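Local coordinates for flavohemoprotein (Vibrio cholerae O1 biovar El Tor, PDB 4EH1) that probably detoxifies nitric oxide to nitrate with oxygen and NAD(P)H, this chain being its reductase domain that binds FAD and the nicotinamide cofactor, at residues A[12-15]-A[19-22]; A[57-62]-A[66-71]; A[128-133]-A[159-164]. One frame throughout, in Å; residues are numbered along the deposited sequence. Where two conformers were deposited one is given.

In the fold
The three contacts run from the flavin-binding half of the reductase domain into its nucleotide-binding half. Interaction 1, partly buried and close to the second subunit, closes a hairpin of the antiparallel sheet with backbone bonds and one serine-carboxylate bond. Interaction 2 is buried and shares that sheet, since strands 18-25 and 68-73 are neighbours; its chemistry is largely polar, with an arginine, serines and FAD, beside an apolar patch. Interaction 3, also buried, joins two helices beside the parallel sheet through one glutamine amide. Interactions 2 and 3 meet directly in the salt bridge of Arg69 with Glu161, which spans the two halves, whereas interactions 1 and 3 stay apart.

Interaction 1. Residues A[12-15]-A[19-22]; sequences QVES and TSFV
The carboxylate of Glu14 bends back over the neighbouring strand to take the hydroxyl proton of Ser20, from a residue that has already left the ladder of paired strands. Ser20 OG donates to Glu14 OE2 over 2.8 Å, and OE2 receives it on its anti lone pair, away from the other carboxylate oxygen. Two successive bends bring the acid there: CG sits beside the backbone N (chi1 -58°), and the chain folds again at chi2 (-67°), laying CG within 3.3 Å of Ser20 OG. The same hydroxyl is also bonded to Ser71 OG on strand 68-73, so one serine links the hairpin to the next strand of the sheet. The setting is the hairpin of strands 4-13 and 18-25, and its irregularity is a classic beta bulge, in which Glu14 and Ser15 together face Val18. Before the bulge the antiparallel register is regular. Gln12 and Ser20 form a hydrogen-bonded pair: Ser20 N reaches Gln12 O at 2.6 Å, and Gln12 N returns a more bent bond to Ser20 O at 3.0 Å. Val13 and Thr19 make the next, non-hydrogen-bonded pair, where Val13 CG2 and Thr19 OG1 are 4.1 Å apart. At the bulge, a water donates to Ser15 O and lies 2.8 Å from Thr19 OG1, linking the two segments there. The Gln12 amide leads away from the hairpin and, in the conformer described, its OE1 accepts a hydrogen bond from Lys11 N of the second subunit, while Val13 packs on Val13 of that subunit.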
loop_
_atom_site.group_PDB
_atom_site.type_symbol
_atom_site.label_atom_id
_atom_site.label_comp_id
_atom_site.label_asym_id
_atom_site.label_seq_id
_atom_site.Cartn_x
_atom_site.Cartn_y
_atom_site.Cartn_z
ATOM N N GLN A 12 -1.507 -0.492 -3.006
ATOM C CA GLN A 12 -1.898 0.532 -2.050
ATOM C C GLN A 12 -2.731 -0.065 -0.922
ATOM O O GLN A 12 -3.625 -0.875 -1.157
ATOM C CB GLN A 12 -2.708 1.648 -2.726
ATOM C CG GLN A 12 -1.920 2.492 -3.731
ATOM C CD GLN A 12 -1.158 3.649 -3.090
ATOM O OE1 GLN A 12 -1.672 4.366 -2.211
ATOM N NE2 GLN A 12 0.073 3.843 -3.540
ATOM N N VAL A 13 -2.429 0.354 0.300
ATOM C CA VAL A 13 -3.219 -0.044 1.447
ATOM C C VAL A 13 -4.489 0.764 1.465
ATOM O O VAL A 13 -4.450 1.975 1.479
ATOM C CB VAL A 13 -2.451 0.168 2.756
ATOM C CG1 VAL A 13 -3.306 -0.248 3.963
ATOM C CG2 VAL A 13 -1.176 -0.636 2.711
ATOM N N GLU A 14 -5.626 0.087 1.455
ATOM C CA GLU A 14 -6.895 0.786 1.525
ATOM C C GLU A 14 -7.433 0.886 2.952
ATOM O O GLU A 14 -8.081 1.855 3.281
ATOM C CB GLU A 14 -7.947 0.108 0.641
ATOM C CG GLU A 14 -7.568 0.008 -0.810
ATOM C CD GLU A 14 -7.487 1.393 -1.493
ATOM O OE1 GLU A 14 -7.742 2.428 -0.823
ATOM O OE2 GLU A 14 -7.191 1.440 -2.716
ATOM N N SER A 15 -7.208 -0.135 3.772
ATOM C CA SER A 15 -7.680 -0.119 5.168
ATOM C C SER A 15 -6.925 -1.222 5.869
ATOM O O SER A 15 -6.047 -1.810 5.247
ATOM C CB SER A 15 -9.199 -0.310 5.279
ATOM O OG SER A 15 -9.660 -1.451 4.584
ATOM N N THR A 19 -6.031 -4.323 0.718
ATOM C CA THR A 19 -4.962 -3.754 -0.082
ATOM C C THR A 19 -5.331 -3.820 -1.568
ATOM O O THR A 19 -5.828 -4.849 -2.039
ATOM C CB THR A 19 -3.634 -4.493 0.227
ATOM O OG1 THR A 19 -3.167 -4.046 1.514
ATOM C CG2 THR A 19 -2.534 -4.197 -0.864
ATOM N N SER A 20 -5.137 -2.715 -2.295
ATOM C CA SER A 20 -5.440 -2.688 -3.729
ATOM C C SER A 20 -4.208 -3.079 -4.565
ATOM O O SER A 20 -3.073 -2.825 -4.165
ATOM C CB SER A 20 -5.898 -1.293 -4.190
ATOM O OG SER A 20 -7.255 -1.056 -3.937
ATOM N N PHE A 21 -4.450 -3.649 -5.740
ATOM C CA PHE A 21 -3.390 -3.940 -6.701
ATOM C C PHE A 21 -3.794 -3.368 -8.051
ATOM O O PHE A 21 -4.855 -3.691 -8.570
ATOM C CB PHE A 21 -3.217 -5.452 -6.887
ATOM C CG PHE A 21 -2.803 -6.181 -5.636
ATOM C CD1 PHE A 21 -1.500 -6.643 -5.490
ATOM C CD2 PHE A 21 -3.726 -6.410 -4.601
ATOM C CE1 PHE A 21 -1.112 -7.329 -4.318
ATOM C CE2 PHE A 21 -3.343 -7.093 -3.445
ATOM C CZ PHE A 21 -2.031 -7.555 -3.308
ATOM N N VAL A 22 -2.932 -2.553 -8.628
ATOM C CA VAL A 22 -3.133 -2.086 -9.978
ATOM C C VAL A 22 -2.303 -2.954 -10.907
ATOM O O VAL A 22 -1.088 -3.038 -10.776
ATOM C CB VAL A 22 -2.693 -0.604 -10.139
ATOM C CG1 VAL A 22 -2.830 -0.165 -11.607
ATOM C CG2 VAL A 22 -3.508 0.307 -9.230
HETATM O O HOH W 1 -4.349 -3.902 4.045
#

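Interaction 2. Residues A[57-62]-A[66-71]; sequences YSLSHA and REYRIS. With FAD (flavin-adenine dinucleotide), chain C.
The touching parts, 57-61 and 68-71, run at 114° to one another and draw together where Ser60 N donates to Arg69 O (2.8 Å), with Leu59 and Ile70 the residues nearest across the gap. Arg69 then takes hold of Ser60 side-on with two nitrogens: NE donates to Ser60 OG at 3.0 Å, and NH2 to Ser60 O at 2.7 Å, the latter approaching from above the carbonyl plane. A bend at chi3 (84°) in an otherwise extended chain turns the guanidinium onto the serine. Over the centre of one guanidinium face sits His61 CD2, 3.7 Å away, the two planes being 65° apart, so that the imidazole presents its edge. Two grips and a salt bridge to Glu161 fix the rotation of this arginine. Ser60 OG is also bonded to Ser71 OG at 2.9 Å, and Ser71 OG in turn to Ser20 OG, giving a chain of buried hydroxyls, fed by Arg69 NE at Ser60 and ending on the Glu14 carboxylate beyond Ser20. The contact also has an apolar part: Leu59 CD2 lies against Tyr68 CD1 at 3.6 Å, and Ile70 CD1 packs on Tyr57 CB. At the opposite end the strands meet the cofactor. Ser58 N donates to flavin O4, flavin N3 donates to Ser71 O at 2.9 Å, and Tyr57 OH bonds ribityl O4', while the tyrosine ring has flavin C2 at its edge. Tyr57 and Ser58 belong to Arg55-Gln56-Tyr57-Ser58, the RxYS motif by which FAD-binding domains of the ferredoxin reductase type hold the flavin.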
loop_
_atom_site.group_PDB
_atom_site.type_symbol
_atom_site.label_atom_id
_atom_site.label_comp_id
_atom_site.label_asym_id
_atom_site.label_seq_id
_atom_site.Cartn_x
_atom_site.Cartn_y
_atom_site.Cartn_z
ATOM N N TYR A 57 -11.781 -11.757 -8.035
ATOM C CA TYR A 57 -11.665 -10.437 -7.388
ATOM C C TYR A 57 -12.325 -9.356 -8.249
ATOM O O TYR A 57 -12.119 -9.314 -9.464
ATOM C CB TYR A 57 -10.215 -10.061 -7.058
ATOM C CG TYR A 57 -9.635 -10.954 -6.024
ATOM C CD1 TYR A 57 -10.086 -10.895 -4.700
ATOM C CD2 TYR A 57 -8.699 -11.920 -6.368
ATOM C CE1 TYR A 57 -9.592 -11.769 -3.724
ATOM C CE2 TYR A 57 -8.216 -12.800 -5.423
ATOM C CZ TYR A 57 -8.660 -12.719 -4.094
ATOM O OH TYR A 57 -8.165 -13.589 -3.152
ATOM N N SER A 58 -13.112 -8.506 -7.599
ATOM C CA SER A 58 -13.905 -7.504 -8.269
ATOM C C SER A 58 -13.026 -6.371 -8.745
ATOM O O SER A 58 -12.113 -5.955 -8.046
ATOM C CB SER A 58 -14.917 -6.913 -7.295
ATOM O OG SER A 58 -15.840 -7.883 -6.835
ATOM N N LEU A 59 -13.303 -5.848 -9.937
ATOM C CA LEU A 59 -12.643 -4.614 -10.361
ATOM C C LEU A 59 -13.134 -3.449 -9.462
ATOM O O LEU A 59 -14.318 -3.350 -9.176
ATOM C CB LEU A 59 -12.905 -4.379 -11.837
ATOM C CG LEU A 59 -12.263 -5.560 -12.575
ATOM C CD1 LEU A 59 -13.052 -5.934 -13.777
ATOM C CD2 LEU A 59 -10.822 -5.268 -12.917
ATOM N N SER A 60 -12.226 -2.604 -8.974
ATOM C CA SER A 60 -12.638 -1.522 -8.064
ATOM C C SER A 60 -12.358 -0.130 -8.611
ATOM O O SER A 60 -12.351 0.854 -7.844
ATOM C CB SER A 60 -11.924 -1.631 -6.723
ATOM O OG SER A 60 -10.526 -1.590 -6.927
ATOM N N HIS A 61 -12.074 -0.059 -9.912
ATOM C CA HIS A 61 -12.055 1.224 -10.614
ATOM C C HIS A 61 -12.874 1.120 -11.915
ATOM O O HIS A 61 -13.255 0.022 -12.309
ATOM C CB HIS A 61 -10.607 1.682 -10.880
ATOM C CG HIS A 61 -10.423 3.160 -10.735
ATOM N ND1 HIS A 61 -10.996 4.068 -11.605
ATOM C CD2 HIS A 61 -9.758 3.892 -9.802
ATOM C CE1 HIS A 61 -10.675 5.294 -11.226
ATOM N NE2 HIS A 61 -9.934 5.214 -10.130
ATOM N N ALA A 62 -13.148 2.258 -12.553
ATOM C CA ALA A 62 -13.797 2.315 -13.871
ATOM C C ALA A 62 -12.936 1.686 -14.989
ATOM O O ALA A 62 -11.710 1.735 -14.948
ATOM C CB ALA A 62 -14.114 3.767 -14.236
ATOM N N ARG A 66 -6.675 0.058 -20.097
ATOM C CA ARG A 66 -5.223 0.060 -19.928
ATOM C C ARG A 66 -4.770 -0.741 -18.730
ATOM O O ARG A 66 -3.788 -1.473 -18.788
ATOM C CB ARG A 66 -4.696 1.499 -19.827
ATOM C CG ARG A 66 -4.970 2.334 -21.069
ATOM C CD ARG A 66 -3.999 1.971 -22.178
ATOM N NE ARG A 66 -2.629 2.382 -21.867
ATOM C CZ ARG A 66 -1.545 1.878 -22.452
ATOM N NH1 ARG A 66 -1.670 0.932 -23.378
ATOM N NH2 ARG A 66 -0.339 2.316 -22.104
ATOM N N GLU A 67 -5.477 -0.603 -17.626
ATOM C CA GLU A 67 -5.083 -1.338 -16.430
ATOM C C GLU A 67 -6.277 -1.698 -15.570
ATOM O O GLU A 67 -7.352 -1.121 -15.711
ATOM C CB GLU A 67 -4.115 -0.513 -15.606
ATOM C CG GLU A 67 -4.764 0.711 -15.060
ATOM C CD GLU A 67 -3.777 1.712 -14.516
ATOM O OE1 GLU A 67 -2.613 1.703 -14.969
ATOM O OE2 GLU A 67 -4.179 2.508 -13.636
ATOM N N TYR A 68 -6.076 -2.665 -14.680
ATOM C CA TYR A 68 -7.117 -3.087 -13.767
ATOM C C TYR A 68 -6.707 -2.766 -12.329
ATOM O O TYR A 68 -5.539 -2.878 -11.963
ATOM C CB TYR A 68 -7.332 -4.597 -13.888
ATOM C CG TYR A 68 -7.940 -5.096 -15.191
ATOM C CD1 TYR A 68 -8.973 -4.404 -15.824
ATOM C CD2 TYR A 68 -7.492 -6.271 -15.767
ATOM C CE1 TYR A 68 -9.542 -4.876 -17.014
ATOM C CE2 TYR A 68 -8.034 -6.751 -16.960
ATOM C CZ TYR A 68 -9.069 -6.064 -17.568
ATOM O OH TYR A 68 -9.597 -6.544 -18.737
ATOM N N ARG A 69 -7.662 -2.363 -11.509
ATOM C CA ARG A 69 -7.432 -2.352 -10.072
ATOM C C ARG A 69 -8.383 -3.351 -9.378
ATOM O O ARG A 69 -9.601 -3.377 -9.642
ATOM C CB ARG A 69 -7.599 -0.952 -9.478
ATOM C CG ARG A 69 -7.341 -0.892 -7.955
ATOM C CD ARG A 69 -7.454 0.526 -7.421
ATOM N NE ARG A 69 -8.839 0.867 -7.141
ATOM C CZ ARG A 69 -9.220 2.032 -6.624
ATOM N NH1 ARG A 69 -8.315 2.961 -6.339
ATOM N NH2 ARG A 69 -10.502 2.263 -6.380
ATOM N N ILE A 70 -7.813 -4.178 -8.509
ATOM C CA ILE A 70 -8.620 -5.008 -7.613
ATOM C C ILE A 70 -8.245 -4.682 -6.171
ATOM O O ILE A 70 -7.175 -4.121 -5.912
ATOM C CB ILE A 70 -8.372 -6.496 -7.825
ATOM C CG1 ILE A 70 -6.897 -6.799 -7.603
ATOM C CG2 ILE A 70 -8.870 -6.980 -9.243
ATOM C CD1 ILE A 70 -6.633 -8.325 -7.533
ATOM N N SER A 71 -9.112 -5.054 -5.238
ATOM C CA SER A 71 -8.915 -4.727 -3.825
ATOM C C SER A 71 -9.253 -5.951 -2.988
ATOM O O SER A 71 -10.397 -6.444 -2.992
ATOM C CB SER A 71 -9.804 -3.555 -3.409
ATOM O OG SER A 71 -9.657 -2.463 -4.322
HETATM P PA FAD C . -9.371 -19.585 1.348
HETATM O O1A FAD C . -10.124 -20.003 0.204
HETATM O O2A FAD C . -8.113 -20.162 1.679
HETATM O O5B FAD C . -10.269 -19.813 2.584
HETATM C C5B FAD C . -11.665 -19.679 2.498
HETATM C C4B FAD C . -12.370 -19.773 3.839
HETATM O O4B FAD C . -12.390 -21.103 4.320
HETATM C C3B FAD C . -11.633 -18.949 4.850
HETATM O O3B FAD C . -12.575 -18.397 5.734
HETATM C C2B FAD C . -10.803 -19.946 5.585
HETATM O O2B FAD C . -10.648 -19.477 6.888
HETATM C C1B FAD C . -11.610 -21.208 5.486
HETATM N N9A FAD C . -10.706 -22.346 5.365
HETATM C C8A FAD C . -9.675 -22.452 4.555
HETATM N N7A FAD C . -9.049 -23.617 4.718
HETATM C C5A FAD C . -9.690 -24.270 5.660
HETATM C C6A FAD C . -9.533 -25.561 6.313
HETATM N N6A FAD C . -8.546 -26.401 5.973
HETATM N N1A FAD C . -10.407 -25.849 7.259
HETATM C C2A FAD C . -11.378 -25.029 7.591
HETATM N N3A FAD C . -11.579 -23.848 7.046
HETATM C C4A FAD C . -10.775 -23.419 6.093
HETATM N N1 FAD C . -12.524 -10.926 -2.293
HETATM C C2 FAD C . -11.919 -9.744 -2.196
HETATM O O2 FAD C . -11.074 -9.601 -1.349
HETATM N N3 FAD C . -12.181 -8.719 -2.987
HETATM C C4 FAD C . -13.058 -8.783 -3.941
HETATM O O4 FAD C . -13.244 -7.814 -4.630
HETATM C C4X FAD C . -13.784 -10.047 -4.110
HETATM N N5 FAD C . -14.701 -10.200 -5.036
HETATM C C5X FAD C . -15.350 -11.341 -5.164
HETATM C C6 FAD C . -16.291 -11.441 -6.139
HETATM C C7 FAD C . -16.985 -12.601 -6.299
HETATM C C7M FAD C . -18.016 -12.714 -7.356
HETATM C C8 FAD C . -16.709 -13.741 -5.438
HETATM C C8M FAD C . -17.476 -14.989 -5.653
HETATM C C9 FAD C . -15.760 -13.650 -4.459
HETATM C C9A FAD C . -15.073 -12.478 -4.287
HETATM N N10 FAD C . -14.109 -12.356 -3.300
HETATM C C10 FAD C . -13.456 -11.139 -3.196
HETATM C "C1'" FAD C . -13.782 -13.485 -2.438
HETATM C "C2'" FAD C . -12.463 -14.111 -2.892
HETATM O "O2'" FAD C . -12.523 -14.666 -4.187
HETATM C "C3'" FAD C . -11.931 -15.247 -2.043
HETATM O "O3'" FAD C . -12.908 -16.226 -1.824
HETATM C "C4'" FAD C . -11.262 -14.818 -0.750
HETATM O "O4'" FAD C . -10.240 -13.900 -1.059
HETATM C "C5'" FAD C . -10.707 -15.972 0.077
HETATM O "O5'" FAD C . -9.711 -16.714 -0.561
HETATM P P FAD C . -8.466 -17.268 0.150
HETATM O O1P FAD C . -7.824 -18.130 -0.787
HETATM O O2P FAD C . -7.741 -16.178 0.680
HETATM O O3P FAD C . -9.100 -18.059 1.316
HETATM O O HOH W 2 -8.997 0.540 -13.968
#

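Interaction 3. Residues A[128-133]-A[159-164]; sequences PMQAIL and AQETAQ
A single amide nitrogen, Gln130 NE2, bridges the two helices by donating to two acceptors on consecutive residues. In the Thr162 conformer described, it reaches OG1 at 2.9 Å, close to the plane of its own amide, and it meets Glu161 OE1 at 3.0 Å on the anti side of the carboxylate. Both bonds are moderately bent, at 149°. A bend at chi2 (66°) carries the glutamine amide across the gap, while Glu161 extends to meet it. Alongside, Leu133 CD1 comes within 3.9 Å of Thr162 OG1, crossing the threonine at about a right angle and giving the polar pair an apolar neighbour. In the next shell, Glu161 OE1 also receives His134 NE2 and the salt bridge from Arg69, so three groups gather on one oxygen; the arginine would be expected to favour the charged carboxylate. Thr162 OG1 has a further, weak bond to Phe158 O. The axes of 128-133 and 159-164 run nearly parallel, 28° apart, yet approach no closer than 11.4 Å, a spacing that Gln130 crosses to reach Glu161 and Thr162. Pro128 closes the Gly123 to Pro128 segment that probably binds NADP(+), and helix 126-138 follows strand 117-122 as in Rossmann-like domains. Met129, Ile132 and Leu133 pack on Leu119 of strand 117-122, and Gln130 and Leu133 on Tyr146 of strand 144-150, which 159-164 meets through Thr162.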
loop_
_atom_site.group_PDB
_atom_site.type_symbol
_atom_site.label_atom_id
_atom_site.label_comp_id
_atom_site.label_asym_id
_atom_site.label_seq_id
_atom_site.Cartn_x
_atom_site.Cartn_y
_atom_site.Cartn_z
ATOM N N PRO A 128 -16.668 -3.733 -5.630
ATOM C CA PRO A 128 -17.356 -3.446 -6.905
ATOM C C PRO A 128 -18.115 -2.114 -6.899
ATOM O O PRO A 128 -18.239 -1.496 -7.961
ATOM C CB PRO A 128 -18.328 -4.616 -7.050
ATOM C CG PRO A 128 -18.520 -5.114 -5.614
ATOM C CD PRO A 128 -17.194 -4.953 -4.989
ATOM N N MET A 129 -18.591 -1.681 -5.726
ATOM C CA MET A 129 -19.279 -0.425 -5.610
ATOM C C MET A 129 -18.350 0.709 -5.959
ATOM O O MET A 129 -18.797 1.725 -6.482
ATOM C CB MET A 129 -19.814 -0.188 -4.206
ATOM C CG MET A 129 -20.909 -1.136 -3.794
ATOM S SD MET A 129 -22.212 -1.340 -5.058
ATOM C CE MET A 129 -23.128 -2.592 -4.159
ATOM N N GLN A 130 -17.064 0.537 -5.678
ATOM C CA GLN A 130 -16.084 1.542 -6.067
ATOM C C GLN A 130 -15.934 1.708 -7.601
ATOM O O GLN A 130 -15.750 2.828 -8.094
ATOM C CB GLN A 130 -14.730 1.243 -5.420
ATOM C CG GLN A 130 -13.911 2.530 -5.132
ATOM C CD GLN A 130 -14.556 3.434 -4.070
ATOM O OE1 GLN A 130 -15.507 3.045 -3.375
ATOM N NE2 GLN A 130 -14.045 4.643 -3.954
ATOM N N ALA A 131 -15.986 0.599 -8.340
ATOM C CA ALA A 131 -15.948 0.648 -9.805
ATOM C C ALA A 131 -17.166 1.409 -10.279
ATOM O O ALA A 131 -17.080 2.222 -11.181
ATOM C CB ALA A 131 -15.902 -0.784 -10.428
ATOM N N ILE A 132 -18.302 1.165 -9.636
ATOM C CA ILE A 132 -19.540 1.823 -10.024
ATOM C C ILE A 132 -19.495 3.325 -9.724
ATOM O O ILE A 132 -19.805 4.123 -10.597
ATOM C CB ILE A 132 -20.758 1.167 -9.374
ATOM C CG1 ILE A 132 -20.877 -0.304 -9.847
ATOM C CG2 ILE A 132 -22.038 1.960 -9.710
ATOM C CD1 ILE A 132 -22.054 -1.082 -9.232
ATOM N N LEU A 133 -19.086 3.706 -8.510
ATOM C CA LEU A 133 -18.882 5.115 -8.221
ATOM C C LEU A 133 -18.015 5.806 -9.257
ATOM O O LEU A 133 -18.362 6.876 -9.739
ATOM C CB LEU A 133 -18.181 5.307 -6.887
ATOM C CG LEU A 133 -18.997 5.097 -5.623
ATOM C CD1 LEU A 133 -18.067 5.229 -4.399
ATOM C CD2 LEU A 133 -20.179 6.077 -5.566
ATOM N N ALA A 159 -12.045 5.250 2.349
ATOM C CA ALA A 159 -12.682 6.379 3.037
ATOM C C ALA A 159 -12.409 7.686 2.275
ATOM O O ALA A 159 -13.327 8.431 1.952
ATOM C CB ALA A 159 -12.185 6.511 4.473
ATOM N N GLN A 160 -11.141 7.934 1.972
ATOM C CA GLN A 160 -10.731 9.206 1.379
ATOM C C GLN A 160 -11.172 9.335 -0.083
ATOM O O GLN A 160 -11.674 10.368 -0.508
ATOM C CB GLN A 160 -9.210 9.382 1.479
ATOM C CG GLN A 160 -8.691 10.634 0.773
ATOM C CD GLN A 160 -9.247 11.919 1.398
ATOM O OE1 GLN A 160 -9.783 11.910 2.510
ATOM N NE2 GLN A 160 -9.110 13.026 0.685
ATOM N N GLU A 161 -10.997 8.264 -0.835
ATOM C CA GLU A 161 -11.276 8.301 -2.247
ATOM C C GLU A 161 -12.771 8.519 -2.455
ATOM O O GLU A 161 -13.171 9.310 -3.297
ATOM C CB GLU A 161 -10.760 7.019 -2.901
ATOM C CG GLU A 161 -10.992 6.882 -4.413
ATOM C CD GLU A 161 -10.483 5.519 -4.949
ATOM O OE1 GLU A 161 -11.287 4.600 -5.209
ATOM O OE2 GLU A 161 -9.264 5.368 -5.104
ATOM N N THR A 162 -13.583 7.845 -1.653
ATOM C CA THR A 162 -15.025 7.977 -1.748
ATOM C C THR A 162 -15.488 9.380 -1.332
ATOM O O THR A 162 -16.344 9.970 -1.983
ATOM C CB THR A 162 -15.711 6.863 -0.926
ATOM O OG1 THR A 162 -15.416 5.611 -1.544
ATOM C CG2 THR A 162 -17.233 7.022 -0.863
ATOM N N ALA A 163 -14.904 9.914 -0.266
ATOM C CA ALA A 163 -15.260 11.240 0.222
ATOM C C ALA A 163 -15.014 12.252 -0.891
ATOM O O ALA A 163 -15.833 13.133 -1.134
ATOM C CB ALA A 163 -14.431 11.619 1.464
ATOM N N GLN A 164 -13.888 12.105 -1.578
ATOM C CA GLN A 164 -13.555 13.033 -2.650
ATOM C C GLN A 164 -14.570 12.968 -3.784
ATOM O O GLN A 164 -15.037 14.009 -4.234
ATOM C CB GLN A 164 -12.132 12.817 -3.165
ATOM C CG GLN A 164 -11.060 13.130 -2.129
ATOM C CD GLN A 164 -9.675 13.308 -2.760
ATOM O OE1 GLN A 164 -8.643 12.929 -2.176
ATOM N NE2 GLN A 164 -9.651 13.892 -3.961
#